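Local atomic coordinates of bifunctional protein PutA (Bdellovibrio bacteriovorus, PDB entry 5UR2), a protein that probably oxidises L-proline to L-glutamate in two steps, joining a flavin-dependent proline dehydrogenase and an NAD-dependent glutamate-semialdehyde dehydrogenase in one chain. Residues Gly66-Val69 and Ala70-Lys74; Thr311-Ala314 and Glu315-Trp319; Pro459-Gly463 and Lys464-Glu468; Ser909-Pro912 and Ala913-Asn916. One frame throughout, in Å; residues are numbered along the deposited sequence.

Overall arrangement
All four contacts are local, made within a helix, at a helix end or round a turn. Interactions 1 and 4 are partly buried and touch each other: helix 66-76 of the N-terminal domain lies beside the start of helix 912-921 in the aldehyde dehydrogenase part. Polar links join the two, with Arg910 paired to Asp58 and Glu75 bonded to Ser911 and Ala913. Interaction 2, also partly buried, closes helix 307-317 of the proline dehydrogenase barrel with a Schellman motif, while interaction 3, a surface loop, relies on a lysine-tyrosine pair and a beta turn. Their centres are 13 Å apart, and both donate a side-chain hydrogen bond to the second subunit.

Interaction 1. Residues Gly66-Val69 and Ala70-Lys74; sequences GDEV and ARHLK
Glu68 starts with CG beside its backbone N and folds again at chi2 (-71°), whereas Arg71 sends CG away from its own N (chi1 -179°), stays extended through chi2 and bends at chi3. Three residues apart on the helix, the two chains therefore run alongside each other and point the same way. The guanidinium grips the carboxylate side-on: Arg71 NE lies 2.9 Å from Glu68 OE2, and Arg71 NH2 lies 2.9 Å from Glu68 OE1. Both bonds are almost straight and use the syn sides of the oxygens. The oxygens sit in the guanidinium plane, but the nitrogens stand out of the carboxylate plane, because the two groups are twisted 34° apart. The remaining nitrogen, NH1, is left to form a salt bridge with Glu75 and to reach Ser911, so an arginine can serve three partners here.

His72 turns its ring back over the helix. Its ND1 gives a hydrogen bond to Glu68 O at 2.8 Å, and its backbone N meets the same Glu68 O at 2.9 Å from the opposite face of the carbonyl. With ND1 donating there and NE2 bonded to the Asp758 carboxylate, a protonated ring is likely, though the charge is not seen.

Val69 is buried against Leu60, Ile63 and the start of helix 103-115, where a compact branched residue fits, and Leu73 leans on Phe56 of helix 47-59. Leu73 N continues the backbone ladder to Val69 O at 2.9 Å. Apolar residues on one side and an i to i+3 salt bridge on another are features of an amphipathic alpha helix packed within a helical domain.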
loop_
_atom_site.group_PDB
_atom_site.type_symbol
_atom_site.label_atom_id
_atom_site.label_comp_id
_atom_site.label_asym_id
_atom_site.label_seq_id
_atom_site.Cartn_x
_atom_site.Cartn_y
_atom_site.Cartn_z
ATOM N N GLY B 66 7.327 -30.417 -37.620
ATOM C CA GLY B 66 8.417 -30.897 -36.788
ATOM C C GLY B 66 9.145 -29.785 -36.062
ATOM O O GLY B 66 9.526 -29.933 -34.896
ATOM N N ASP B 67 9.357 -28.657 -36.742
ATOM C CA ASP B 67 10.035 -27.533 -36.106
ATOM C C ASP B 67 9.255 -27.026 -34.899
ATOM O O ASP B 67 9.850 -26.652 -33.882
ATOM C CB ASP B 67 10.267 -26.422 -37.125
ATOM C CG ASP B 67 11.356 -26.774 -38.128
ATOM O OD1 ASP B 67 12.336 -27.447 -37.741
ATOM O OD2 ASP B 67 11.232 -26.376 -39.304
ATOM N N GLU B 68 7.921 -27.022 -34.985
ATOM C CA GLU B 68 7.106 -26.532 -33.872
ATOM C C GLU B 68 7.124 -27.494 -32.684
ATOM O O GLU B 68 7.059 -27.050 -31.532
ATOM C CB GLU B 68 5.665 -26.293 -34.337
ATOM C CG GLU B 68 5.455 -25.068 -35.213
ATOM C CD GLU B 68 5.601 -23.766 -34.443
ATOM O OE1 GLU B 68 4.571 -23.229 -33.976
ATOM O OE2 GLU B 68 6.746 -23.287 -34.293
ATOM N N VAL B 69 7.234 -28.804 -32.932
ATOM C CA VAL B 69 7.363 -29.751 -31.825
ATOM C C VAL B 69 8.665 -29.490 -31.074
ATOM O O VAL B 69 8.693 -29.464 -29.838
ATOM C CB VAL B 69 7.275 -31.205 -32.339
ATOM C CG1 VAL B 69 7.475 -32.195 -31.206
ATOM C CG2 VAL B 69 5.945 -31.462 -33.045
ATOM N N ALA B 70 9.759 -29.268 -31.813
ATOM C CA ALA B 70 11.039 -28.970 -31.177
ATOM C C ALA B 70 10.989 -27.661 -30.403
ATOM O O ALA B 70 11.553 -27.558 -29.304
ATOM C CB ALA B 70 12.151 -28.914 -32.228
ATOM N N ARG B 71 10.312 -26.648 -30.953
ATOM C CA ARG B 71 10.162 -25.387 -30.232
ATOM C C ARG B 71 9.403 -25.586 -28.920
ATOM O O ARG B 71 9.831 -25.103 -27.864
ATOM C CB ARG B 71 9.456 -24.350 -31.113
ATOM C CG ARG B 71 9.292 -23.004 -30.408
ATOM C CD ARG B 71 8.687 -21.909 -31.288
ATOM N NE ARG B 71 7.295 -22.135 -31.684
ATOM C CZ ARG B 71 6.230 -21.801 -30.951
ATOM N NH1 ARG B 71 6.374 -21.244 -29.753
ATOM N NH2 ARG B 71 5.013 -22.029 -31.416
ATOM N N HIS B 72 8.278 -26.309 -28.960
ATOM C CA HIS B 72 7.529 -26.535 -27.724
ATOM C C HIS B 72 8.355 -27.328 -26.726
ATOM O O HIS B 72 8.313 -27.062 -25.517
ATOM C CB HIS B 72 6.208 -27.256 -28.011
ATOM C CG HIS B 72 5.136 -26.360 -28.546
ATOM N ND1 HIS B 72 5.091 -25.956 -29.861
ATOM C CD2 HIS B 72 4.072 -25.781 -27.940
ATOM C CE1 HIS B 72 4.038 -25.183 -30.047
ATOM N NE2 HIS B 72 3.402 -25.061 -28.898
ATOM N N LEU B 73 9.122 -28.303 -27.218
ATOM C CA LEU B 73 9.960 -29.106 -26.338
ATOM C C LEU B 73 10.964 -28.231 -25.595
ATOM O O LEU B 73 11.065 -28.293 -24.362
ATOM C CB LEU B 73 10.659 -30.191 -27.156
ATOM C CG LEU B 73 11.104 -31.444 -26.407
ATOM C CD1 LEU B 73 9.923 -32.100 -25.749
ATOM C CD2 LEU B 73 11.772 -32.409 -27.365
ATOM N N LYS B 74 11.690 -27.381 -26.333
ATOM C CA LYS B 74 12.664 -26.495 -25.703
ATOM C C LYS B 74 11.995 -25.587 -24.679
ATOM O O LYS B 74 12.518 -25.386 -23.576
ATOM C CB LYS B 74 13.390 -25.669 -26.771
#

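Interaction 2. Residues Thr311-Ala314 and Glu315-Trp319; sequences TIEA and EQRGW
Charge pairing is carried by Glu313 and Arg317, one helical turn apart. Glu313 puts CG anti to its backbone N (chi1 -177°) and bends at chi2, which swings OE2 across to the edge of the guanidinium, near its plane. The straight, extended chain of Arg317 presents NE there. The modelled separation of Arg317 NE and Glu313 OE2, 2.4 Å, is too short to be taken literally; the placement is consistent with a charge pair, but its exact geometry is doubtful. The carboxylate and guanidinium planes are 49° apart.

Backbone hydrogen bonds form the second group. Gln316 N meets Ile312 O at 2.9 Å in a regular helical bond. At the end of the helix Trp319 N reaches back to Ala314 O, 2.9 Å away, and Gly318 N bonds to Glu315 O at 3.2 Å. With Gly318 at positive phi (63°), a conformation glycine adopts easily, this is a Schellman motif.

Apolar and amide contacts come third. Ile312 CG2 lies 3.8 Å from Gln316 NE2, and that amide bonds to Pro621 O of the second subunit. Arg317 CD rests over one face of the Trp319 ring, toward its rim, while Trp319 NE1 bonds to Leu470 O.

Long ionic side chains thus suit the surface-facing side of Glu313 and Arg317, while the bonded carbonyls of Ala314 and Glu315 let the chain leave helix 307-317 in an ordered way.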
loop_
_atom_site.group_PDB
_atom_site.type_symbol
_atom_site.label_atom_id
_atom_site.label_comp_id
_atom_site.label_asym_id
_atom_site.label_seq_id
_atom_site.Cartn_x
_atom_site.Cartn_y
_atom_site.Cartn_z
ATOM N N THR B 311 -13.050 -29.631 -6.705
ATOM C CA THR B 311 -12.576 -28.790 -5.602
ATOM C C THR B 311 -12.180 -27.403 -6.107
ATOM O O THR B 311 -12.459 -26.396 -5.447
ATOM C CB THR B 311 -11.401 -29.443 -4.871
ATOM O OG1 THR B 311 -10.280 -29.531 -5.753
ATOM C CG2 THR B 311 -11.783 -30.856 -4.368
ATOM N N ILE B 312 -11.568 -27.324 -7.292
ATOM C CA ILE B 312 -11.175 -26.022 -7.840
ATOM C C ILE B 312 -12.414 -25.203 -8.197
ATOM O O ILE B 312 -12.542 -24.032 -7.821
ATOM C CB ILE B 312 -10.253 -26.215 -9.059
ATOM C CG1 ILE B 312 -8.916 -26.814 -8.633
ATOM C CG2 ILE B 312 -10.009 -24.899 -9.786
ATOM C CD1 ILE B 312 -8.084 -27.331 -9.816
ATOM N N GLU B 313 -13.357 -25.822 -8.906
ATOM C CA GLU B 313 -14.583 -25.140 -9.310
ATOM C C GLU B 313 -15.360 -24.623 -8.105
ATOM O O GLU B 313 -15.785 -23.465 -8.075
ATOM C CB GLU B 313 -15.444 -26.095 -10.140
ATOM C CG GLU B 313 -16.712 -25.474 -10.684
ATOM C CD GLU B 313 -16.450 -24.444 -11.777
ATOM O OE1 GLU B 313 -15.297 -24.332 -12.263
ATOM O OE2 GLU B 313 -17.413 -23.738 -12.142
ATOM N N ALA B 314 -15.554 -25.471 -7.098
ATOM C CA ALA B 314 -16.321 -25.052 -5.928
ATOM C C ALA B 314 -15.621 -23.919 -5.178
ATOM O O ALA B 314 -16.274 -23.002 -4.665
ATOM C CB ALA B 314 -16.571 -26.242 -4.995
ATOM N N GLU B 315 -14.298 -23.980 -5.063
ATOM C CA GLU B 315 -13.618 -22.882 -4.382
ATOM C C GLU B 315 -13.712 -21.580 -5.188
ATOM O O GLU B 315 -13.994 -20.512 -4.628
ATOM C CB GLU B 315 -12.167 -23.249 -4.103
ATOM C CG GLU B 315 -11.475 -22.214 -3.190
ATOM C CD GLU B 315 -10.138 -22.685 -2.672
ATOM O OE1 GLU B 315 -9.855 -23.908 -2.739
ATOM O OE2 GLU B 315 -9.363 -21.828 -2.199
ATOM N N GLN B 316 -13.533 -21.659 -6.507
ATOM C CA GLN B 316 -13.660 -20.466 -7.335
ATOM C C GLN B 316 -15.059 -19.869 -7.252
ATOM O O GLN B 316 -15.221 -18.643 -7.308
ATOM C CB GLN B 316 -13.337 -20.786 -8.795
ATOM C CG GLN B 316 -11.878 -21.016 -9.096
ATOM C CD GLN B 316 -11.640 -21.111 -10.580
ATOM O OE1 GLN B 316 -12.585 -21.020 -11.377
ATOM N NE2 GLN B 316 -10.376 -21.281 -10.973
ATOM N N ARG B 317 -16.082 -20.706 -7.121
ATOM C CA ARG B 317 -17.441 -20.189 -7.081
ATOM C C ARG B 317 -17.915 -19.834 -5.677
ATOM O O ARG B 317 -18.987 -19.230 -5.537
ATOM C CB ARG B 317 -18.400 -21.191 -7.737
ATOM C CG ARG B 317 -18.212 -21.268 -9.251
ATOM C CD ARG B 317 -19.248 -22.165 -9.887
ATOM N NE ARG B 317 -19.101 -22.233 -11.339
ATOM C CZ ARG B 317 -19.770 -21.456 -12.192
ATOM N NH1 ARG B 317 -20.637 -20.560 -11.738
ATOM N NH2 ARG B 317 -19.581 -21.577 -13.500
ATOM N N GLY B 318 -17.128 -20.139 -4.649
ATOM C CA GLY B 318 -17.615 -20.011 -3.285
ATOM C C GLY B 318 -18.782 -20.929 -2.992
ATOM O O GLY B 318 -19.674 -20.560 -2.234
ATOM N N TRP B 319 -18.818 -22.101 -3.604
ATOM C CA TRP B 319 -19.886 -23.056 -3.371
ATOM C C TRP B 319 -19.386 -24.192 -2.491
ATOM O O TRP B 319 -18.177 -24.437 -2.408
ATOM C CB TRP B 319 -20.415 -23.619 -4.704
ATOM C CG TRP B 319 -21.182 -22.630 -5.505
ATOM C CD1 TRP B 319 -21.521 -21.352 -5.134
ATOM C CD2 TRP B 319 -21.724 -22.824 -6.821
ATOM N NE1 TRP B 319 -22.242 -20.745 -6.135
ATOM C CE2 TRP B 319 -22.383 -21.622 -7.182
ATOM C CE3 TRP B 319 -21.725 -23.900 -7.726
ATOM C CZ2 TRP B 319 -23.029 -21.455 -8.418
ATOM C CZ3 TRP B 319 -22.367 -23.731 -8.964
ATOM C CH2 TRP B 319 -23.007 -22.514 -9.291
#

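Interaction 3. Residues Pro459-Gly463 and Lys464-Glu468; sequences PKKPG and KFYNE
Tyr466 and Lys460 make the tight side of this loop, their side chains running antiparallel, with Lys460 stretched over the ring from its hydroxyl end toward CB of the tyrosine. The aliphatic part of Lys460 crosses one face of the phenol: CG lies 4.1 Å from the Tyr466 ring centroid in a CH-pi contact, and Lys460 CB is 3.6 Å from Tyr466 CE1. Farther along, the bent end of the chain brings Lys460 NZ to 4.6 Å from the Tyr466 centroid, an off-centre cation-pi pair. Lysine can provide both the greasy stem and the charge. At the edge of the ring, Tyr466 OH accepts a hydrogen bond from Lys461 N at 2.9 Å, which fixes the reach of the phenol across the loop.

The pair of Lys461 and Lys464 is the looser side. They run side by side, with Lys461 CD 4.0 Å from Lys464 CD, while the like-charged Lys461 NZ and Lys464 NZ stay 5.5 Å apart; the end of Lys464 meets Gly618 O of the second subunit. Between them the chain makes a type II beta turn, closed by Lys464 N to Lys461 O at 3.2 Å. Pro462 suits the second position, and Gly463, at positive phi (82°), suits the third.

The loop runs between helices 440-444 and 476-491. Its outgoing end is held against helix 587-611, where Phe465 meets Tyr603 edge-to-face and Asn467 bonds to Asp599.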
loop_
_atom_site.group_PDB
_atom_site.type_symbol
_atom_site.label_atom_id
_atom_site.label_comp_id
_atom_site.label_asym_id
_atom_site.label_seq_id
_atom_site.Cartn_x
_atom_site.Cartn_y
_atom_site.Cartn_z
ATOM N N PRO B 459 -13.123 -23.390 5.007
ATOM C CA PRO B 459 -12.998 -22.347 6.041
ATOM C C PRO B 459 -12.414 -21.051 5.484
ATOM O O PRO B 459 -11.446 -21.059 4.721
ATOM C CB PRO B 459 -12.058 -22.979 7.072
ATOM C CG PRO B 459 -11.324 -24.078 6.328
ATOM C CD PRO B 459 -12.217 -24.535 5.221
ATOM N N LYS B 460 -13.020 -19.930 5.876
ATOM C CA LYS B 460 -12.560 -18.613 5.453
ATOM C C LYS B 460 -11.360 -18.211 6.296
ATOM O O LYS B 460 -11.462 -18.161 7.526
ATOM C CB LYS B 460 -13.674 -17.583 5.626
ATOM C CG LYS B 460 -14.839 -17.661 4.648
ATOM C CD LYS B 460 -15.779 -16.475 4.890
ATOM C CE LYS B 460 -17.070 -16.561 4.083
ATOM N NZ LYS B 460 -16.880 -17.228 2.771
ATOM N N LYS B 461 -10.238 -17.900 5.650
ATOM C CA LYS B 461 -9.105 -17.357 6.386
ATOM C C LYS B 461 -9.516 -16.014 6.984
ATOM O O LYS B 461 -10.124 -15.193 6.284
ATOM C CB LYS B 461 -7.895 -17.178 5.478
ATOM C CG LYS B 461 -7.407 -18.457 4.835
ATOM C CD LYS B 461 -6.432 -18.143 3.719
ATOM C CE LYS B 461 -6.190 -19.348 2.834
ATOM N NZ LYS B 461 -5.479 -18.930 1.598
ATOM N N PRO B 462 -9.240 -15.760 8.264
ATOM C CA PRO B 462 -9.724 -14.512 8.873
ATOM C C PRO B 462 -9.037 -13.295 8.274
ATOM O O PRO B 462 -7.849 -13.318 7.949
ATOM C CB PRO B 462 -9.389 -14.681 10.360
ATOM C CG PRO B 462 -9.107 -16.166 10.538
ATOM C CD PRO B 462 -8.540 -16.622 9.231
ATOM N N GLY B 463 -9.813 -12.235 8.082
ATOM C CA GLY B 463 -9.293 -11.035 7.478
ATOM C C GLY B 463 -9.233 -11.038 5.969
ATOM O O GLY B 463 -9.093 -9.964 5.372
ATOM N N LYS B 464 -9.343 -12.194 5.327
ATOM C CA LYS B 464 -9.248 -12.244 3.877
ATOM C C LYS B 464 -10.587 -11.877 3.245
ATOM O O LYS B 464 -11.643 -12.216 3.770
ATOM C CB LYS B 464 -8.800 -13.635 3.425
ATOM C CG LYS B 464 -8.630 -13.798 1.931
ATOM C CD LYS B 464 -8.069 -15.189 1.589
ATOM C CE LYS B 464 -8.229 -15.560 0.100
ATOM N NZ LYS B 464 -7.660 -14.564 -0.860
ATOM N N PHE B 465 -10.536 -11.146 2.134
ATOM C CA PHE B 465 -11.740 -10.837 1.375
ATOM C C PHE B 465 -12.185 -12.035 0.549
ATOM O O PHE B 465 -11.369 -12.682 -0.115
ATOM C CB PHE B 465 -11.500 -9.669 0.425
ATOM C CG PHE B 465 -12.646 -9.415 -0.511
ATOM C CD1 PHE B 465 -13.725 -8.626 -0.107
ATOM C CD2 PHE B 465 -12.652 -9.963 -1.791
ATOM C CE1 PHE B 465 -14.780 -8.389 -0.967
ATOM C CE2 PHE B 465 -13.713 -9.735 -2.660
ATOM C CZ PHE B 465 -14.782 -8.949 -2.245
ATOM N N TYR B 466 -13.497 -12.278 0.533
ATOM C CA TYR B 466 -14.102 -13.297 -0.323
ATOM C C TYR B 466 -15.201 -12.666 -1.158
ATOM O O TYR B 466 -15.944 -11.805 -0.676
ATOM C CB TYR B 466 -14.681 -14.478 0.495
ATOM C CG TYR B 466 -13.587 -15.289 1.138
ATOM C CD1 TYR B 466 -13.088 -14.957 2.410
ATOM C CD2 TYR B 466 -13.006 -16.350 0.452
ATOM C CE1 TYR B 466 -12.048 -15.689 2.980
ATOM C CE2 TYR B 466 -11.972 -17.107 1.019
ATOM C CZ TYR B 466 -11.490 -16.763 2.278
ATOM O OH TYR B 466 -10.460 -17.511 2.809
ATOM N N ASN B 467 -15.287 -13.085 -2.414
ATOM C CA ASN B 467 -16.356 -12.628 -3.284
ATOM C C ASN B 467 -17.681 -13.307 -2.944
ATOM O O ASN B 467 -17.721 -14.454 -2.506
ATOM C CB ASN B 467 -16.003 -12.915 -4.733
ATOM C CG ASN B 467 -14.795 -12.143 -5.192
ATOM O OD1 ASN B 467 -13.652 -12.577 -5.001
ATOM N ND2 ASN B 467 -15.036 -11.006 -5.839
ATOM N N GLU B 468 -18.763 -12.600 -3.210
ATOM C CA GLU B 468 -20.104 -13.142 -3.021
ATOM C C GLU B 468 -20.391 -14.274 -4.010
ATOM O O GLU B 468 -20.212 -14.097 -5.227
ATOM C CB GLU B 468 -21.127 -12.017 -3.195
ATOM C CG GLU B 468 -22.565 -12.485 -3.153
ATOM C CD GLU B 468 -23.056 -12.814 -1.756
ATOM O OE1 GLU B 468 -22.408 -12.421 -0.756
ATOM O OE2 GLU B 468 -24.099 -13.480 -1.661
#

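Interaction 4. Residues Ser909-Pro912 and Ala913-Asn916; sequences SRSP and ANIN
Ser911 caps the helix that begins after it: its OG accepts a hydrogen bond from Asn914 N at 3.0 Å. The hydroxyl faces the N-H of Asn914 because chi1 (160°) sets OG anti to the serine's own backbone N, and serine is short enough to do so without crowding the backbone. Asn914 closes over the same residue, its CB 3.6 Å from Ser911 CB. The main chain adds two regular bonds, Ile915 N to Ser911 O at 2.9 Å and Asn916 N to Pro912 O at 3.0 Å. Ile915 lays its CG1 branch against the carbonyl of Ser911, and its CD1 reaches Ser909 O at 3.4 Å, so that it lines the inner side of the bend.

This is an N-cap at the start of helix 912-921, a short loop after strand 901-908 of the aldehyde dehydrogenase fold. Pro912 takes the first helical position, where its missing N-H is no loss to the helix ladder, whose first N-H groups have no carbonyl of an earlier turn to meet. Just upstream, Ser909 OG accepts from Ser911 N at 3.1 Å, an ST turn that bends the chain into the cap.

In the next shell, Asp756 binds both Ser909 OG and Asn914 ND2, tying the turn to the first helical turn. Glu75, from helix 66-76, bonds to Ser911 OG and to Ala913 N, so its carboxylate faces the positive end of the helix dipole, probably to mutual advantage. Farther out, Arg910 forms a salt bridge with Asp58, and Ile915 packs on Arg976 of the second subunit.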
loop_
_atom_site.group_PDB
_atom_site.type_symbol
_atom_site.label_atom_id
_atom_site.label_comp_id
_atom_site.label_asym_id
_atom_site.label_seq_id
_atom_site.Cartn_x
_atom_site.Cartn_y
_atom_site.Cartn_z
ATOM N N SER B 909 -3.110 -19.915 -25.890
ATOM C CA SER B 909 -1.866 -20.455 -26.393
ATOM C C SER B 909 -1.378 -21.513 -25.426
ATOM O O SER B 909 -1.644 -21.447 -24.221
ATOM C CB SER B 909 -0.799 -19.369 -26.566
ATOM O OG SER B 909 0.433 -19.944 -26.984
ATOM N N ARG B 910 -0.659 -22.485 -25.962
ATOM C CA ARG B 910 -0.020 -23.485 -25.125
ATOM C C ARG B 910 1.480 -23.508 -25.371
ATOM O O ARG B 910 2.136 -24.535 -25.216
ATOM C CB ARG B 910 -0.677 -24.848 -25.330
ATOM C CG ARG B 910 -2.085 -24.831 -24.727
ATOM C CD ARG B 910 -2.824 -26.124 -24.887
ATOM N NE ARG B 910 -3.203 -26.362 -26.270
ATOM C CZ ARG B 910 -3.810 -27.469 -26.686
ATOM N NH1 ARG B 910 -4.100 -28.424 -25.808
ATOM N NH2 ARG B 910 -4.118 -27.626 -27.969
ATOM N N SER B 911 2.017 -22.345 -25.730
ATOM C CA SER B 911 3.437 -22.097 -25.840
ATOM C C SER B 911 3.875 -21.201 -24.696
ATOM O O SER B 911 3.444 -20.038 -24.624
ATOM C CB SER B 911 3.774 -21.437 -27.175
ATOM O OG SER B 911 5.037 -20.798 -27.100
ATOM N N PRO B 912 4.724 -21.692 -23.795
ATOM C CA PRO B 912 5.230 -20.817 -22.719
ATOM C C PRO B 912 5.901 -19.545 -23.222
ATOM O O PRO B 912 5.695 -18.477 -22.635
ATOM C CB PRO B 912 6.209 -21.731 -21.972
ATOM C CG PRO B 912 5.641 -23.133 -22.202
ATOM C CD PRO B 912 5.116 -23.101 -23.617
ATOM N N ALA B 913 6.692 -19.618 -24.295
ATOM C CA ALA B 913 7.399 -18.424 -24.764
ATOM C C ALA B 913 6.446 -17.434 -25.422
ATOM O O ALA B 913 6.620 -16.218 -25.291
ATOM C CB ALA B 913 8.517 -18.812 -25.739
ATOM N N ASN B 914 5.458 -17.933 -26.163
ATOM C CA ASN B 914 4.446 -17.050 -26.732
ATOM C C ASN B 914 3.612 -16.406 -25.632
ATOM O O ASN B 914 3.285 -15.215 -25.708
ATOM C CB ASN B 914 3.560 -17.836 -27.707
ATOM C CG ASN B 914 4.266 -18.150 -29.020
ATOM O OD1 ASN B 914 5.434 -17.800 -29.205
ATOM N ND2 ASN B 914 3.565 -18.826 -29.935
ATOM N N ILE B 915 3.273 -17.172 -24.593
ATOM C CA ILE B 915 2.530 -16.612 -23.469
ATOM C C ILE B 915 3.333 -15.505 -22.797
ATOM O O ILE B 915 2.792 -14.451 -22.447
ATOM C CB ILE B 915 2.137 -17.724 -22.474
ATOM C CG1 ILE B 915 1.035 -18.605 -23.069
ATOM C CG2 ILE B 915 1.658 -17.129 -21.131
ATOM C CD1 ILE B 915 0.728 -19.886 -22.268
ATOM N N ASN B 916 4.636 -15.715 -22.609
ATOM C CA ASN B 916 5.436 -14.658 -21.993
ATOM C C ASN B 916 5.518 -13.415 -22.879
ATOM O O ASN B 916 5.460 -12.288 -22.373
ATOM C CB ASN B 916 6.827 -15.177 -21.639
ATOM C CG ASN B 916 6.811 -16.061 -20.400
ATOM O OD1 ASN B 916 5.922 -15.942 -19.543
ATOM N ND2 ASN B 916 7.793 -16.945 -20.293
#